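Local coordinates for HTH marR-type domain-containing protein (Streptococcus agalactiae serotype III, PDB 7DVR) that senses heme, binding it with a histidine as axial iron ligand, and probably acts as a DNA-binding transcription regulator of the MarR family, at residues His37-Leu42 with Leu93-Leu98. Sequence-based numbering, arbitrary orientation.
Sequences HLVMHL and LYLTHL
Leu95 reaches from strand 91-95 onto Val39 and Leu42 of helix 34-44, packing the last strand of the wing against a helix of the MarR-type winged helix-turn-helix domain. The axes of the 37-42 turn and of strand 93-95 come within 8.7 Å, at 79°. The side chains that meet are all aliphatic, and some of their methyls also touch backbone carbonyl oxygens.

Leu95 and Leu42 carry the contact about equally. With CG of Leu95 anti to the backbone N (chi1 -153°), its two methyls fork over one turn of helix. Leu95 CD1 sits between the Val39 branch and Leu42, 3.9 Å from Val39 CG1 and only slightly farther from Val39 CB and CG2, so it lies across the root of the valine branch rather than against a single methyl. The Val39 and Leu95 side chains cross at about a right angle. Leu95 CD2 lies against Val39 O and meets Leu42 CB at 4.0 Å.

Leu42 bridges both inward-facing residues of the strand. Its CB lies against both Leu95 methyls, while its branch end extends to Leu93, where Leu42 CD1 comes to 4.4 Å from Leu93 CB. Met73 of helix 63-75 also packs on Val39, and Ile52 and Val70 on Leu93, so the same side chains meet helices 52-59 and 63-75. Thr96 then caps the start of helix 97-117 through Gly99 N.

Backbone carbonyls also take part as plain van der Waals surfaces: Leu95 CD2 rests 3.9 Å from Val39 O, and Leu42 CD2 lies 3.7 Å from Leu93 O.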
loop_
_atom_site.group_PDB
_atom_site.type_symbol
_atom_site.label_atom_id
_atom_site.label_comp_id
_atom_site.label_asym_id
_atom_site.label_seq_id
_atom_site.Cartn_x
_atom_site.Cartn_y
_atom_site.Cartn_z
ATOM N N HIS A 37 12.255 9.493 -15.826
ATOM C CA HIS A 37 11.839 10.906 -15.772
ATOM C C HIS A 37 12.910 11.738 -16.461
ATOM O O HIS A 37 12.574 12.598 -17.270
ATOM C CB HIS A 37 11.585 11.326 -14.330
ATOM C CG HIS A 37 10.917 12.668 -14.260
ATOM N ND1 HIS A 37 9.569 12.818 -14.469
ATOM C CD2 HIS A 37 11.381 13.909 -14.061
ATOM C CE1 HIS A 37 9.221 14.080 -14.392
ATOM N NE2 HIS A 37 10.314 14.777 -14.139
ATOM N N LEU A 38 14.154 11.495 -16.100
ATOM C CA LEU A 38 15.303 12.278 -16.630
ATOM C C LEU A 38 15.510 11.943 -18.126
ATOM O O LEU A 38 15.868 12.785 -18.883
ATOM C CB LEU A 38 16.573 11.965 -15.829
ATOM C CG LEU A 38 16.636 12.535 -14.404
ATOM C CD1 LEU A 38 18.023 12.418 -13.776
ATOM C CD2 LEU A 38 16.147 13.970 -14.334
ATOM N N VAL A 39 15.277 10.719 -18.581
ATOM C CA VAL A 39 15.549 10.329 -19.986
ATOM C C VAL A 39 14.522 11.027 -20.835
ATOM O O VAL A 39 14.856 11.584 -21.860
ATOM C CB VAL A 39 15.393 8.789 -20.160
ATOM C CG1 VAL A 39 15.089 8.347 -21.590
ATOM C CG2 VAL A 39 16.600 8.088 -19.577
ATOM N N MET A 40 13.289 11.013 -20.371
ATOM C CA MET A 40 12.220 11.651 -21.150
ATOM C C MET A 40 12.425 13.180 -21.141
ATOM O O MET A 40 12.045 13.863 -22.129
ATOM C CB MET A 40 10.873 11.311 -20.543
ATOM C CG MET A 40 10.553 9.864 -20.539
ATOM S SD MET A 40 10.826 9.163 -22.186
ATOM C CE MET A 40 9.537 9.962 -23.139
ATOM N N HIS A 41 12.987 13.731 -20.059
ATOM C CA HIS A 41 13.307 15.180 -20.004
ATOM C C HIS A 41 14.375 15.513 -21.047
ATOM O O HIS A 41 14.110 16.400 -21.923
ATOM C CB HIS A 41 13.706 15.640 -18.619
ATOM C CG HIS A 41 13.613 17.134 -18.485
ATOM N ND1 HIS A 41 12.448 17.761 -18.050
ATOM C CD2 HIS A 41 14.496 18.123 -18.749
ATOM C CE1 HIS A 41 12.617 19.079 -18.045
ATOM N NE2 HIS A 41 13.877 19.341 -18.455
ATOM N N LEU A 42 15.507 14.817 -21.006
ATOM C CA LEU A 42 16.554 14.940 -22.039
ATOM C C LEU A 42 15.942 14.813 -23.429
ATOM O O LEU A 42 16.224 15.652 -24.304
ATOM C CB LEU A 42 17.678 13.921 -21.805
ATOM C CG LEU A 42 18.521 14.153 -20.559
ATOM C CD1 LEU A 42 19.457 13.016 -20.188
ATOM C CD2 LEU A 42 19.328 15.464 -20.706
ATOM N N LEU A 93 24.902 15.975 -18.774
ATOM C CA LEU A 93 24.311 14.686 -19.133
ATOM C C LEU A 93 23.800 14.706 -20.577
ATOM O O LEU A 93 22.971 15.612 -20.915
ATOM C CB LEU A 93 23.158 14.322 -18.175
ATOM C CG LEU A 93 23.410 14.628 -16.693
ATOM C CD1 LEU A 93 22.396 14.061 -15.773
ATOM C CD2 LEU A 93 24.706 14.011 -16.291
ATOM N N TYR A 94 24.068 13.629 -21.342
ATOM C CA TYR A 94 23.606 13.540 -22.743
ATOM C C TYR A 94 23.123 12.138 -22.992
ATOM O O TYR A 94 23.747 11.191 -22.528
ATOM C CB TYR A 94 24.682 13.805 -23.772
ATOM C CG TYR A 94 25.384 15.130 -23.538
ATOM C CD1 TYR A 94 24.849 16.347 -23.973
ATOM C CD2 TYR A 94 26.507 15.168 -22.739
ATOM C CE1 TYR A 94 25.465 17.560 -23.677
ATOM C CE2 TYR A 94 27.172 16.404 -22.507
ATOM C CZ TYR A 94 26.647 17.589 -22.967
ATOM O OH TYR A 94 27.310 18.772 -22.749
ATOM N N LEU A 95 21.975 12.096 -23.587
ATOM C CA LEU A 95 21.290 10.848 -23.909
ATOM C C LEU A 95 22.120 10.200 -25.026
ATOM O O LEU A 95 22.552 10.824 -26.023
ATOM C CB LEU A 95 19.880 11.319 -24.289
ATOM C CG LEU A 95 18.663 10.434 -24.128
ATOM C CD1 LEU A 95 18.414 9.989 -22.684
ATOM C CD2 LEU A 95 17.464 11.230 -24.690
ATOM N N THR A 96 22.358 8.913 -24.870
ATOM C CA THR A 96 23.021 8.079 -25.918
ATOM C C THR A 96 22.011 7.499 -26.929
ATOM O O THR A 96 20.812 7.713 -26.791
ATOM C CB THR A 96 23.740 6.923 -25.233
ATOM O OG1 THR A 96 22.760 6.088 -24.578
ATOM C CG2 THR A 96 24.803 7.456 -24.322
ATOM N N HIS A 97 22.520 6.899 -28.024
ATOM C CA HIS A 97 21.670 6.226 -29.028
ATOM C C HIS A 97 20.732 5.289 -28.289
ATOM O O HIS A 97 19.535 5.322 -28.549
ATOM C CB HIS A 97 22.546 5.411 -29.991
ATOM C CG HIS A 97 21.773 4.586 -30.938
ATOM N ND1 HIS A 97 20.971 5.152 -31.892
ATOM C CD2 HIS A 97 21.692 3.247 -31.076
ATOM C CE1 HIS A 97 20.484 4.200 -32.688
ATOM N NE2 HIS A 97 20.893 2.962 -32.178
ATOM N N LEU A 98 21.289 4.596 -27.317
ATOM C CA LEU A 98 20.537 3.580 -26.528
ATOM C C LEU A 98 19.542 4.286 -25.612
ATOM O O LEU A 98 18.411 3.814 -25.483
ATOM C CB LEU A 98 21.471 2.768 -25.622
ATOM C CG LEU A 98 20.707 1.743 -24.777
ATOM C CD1 LEU A 98 19.957 0.759 -25.675
ATOM C CD2 LEU A 98 21.625 1.010 -23.821
#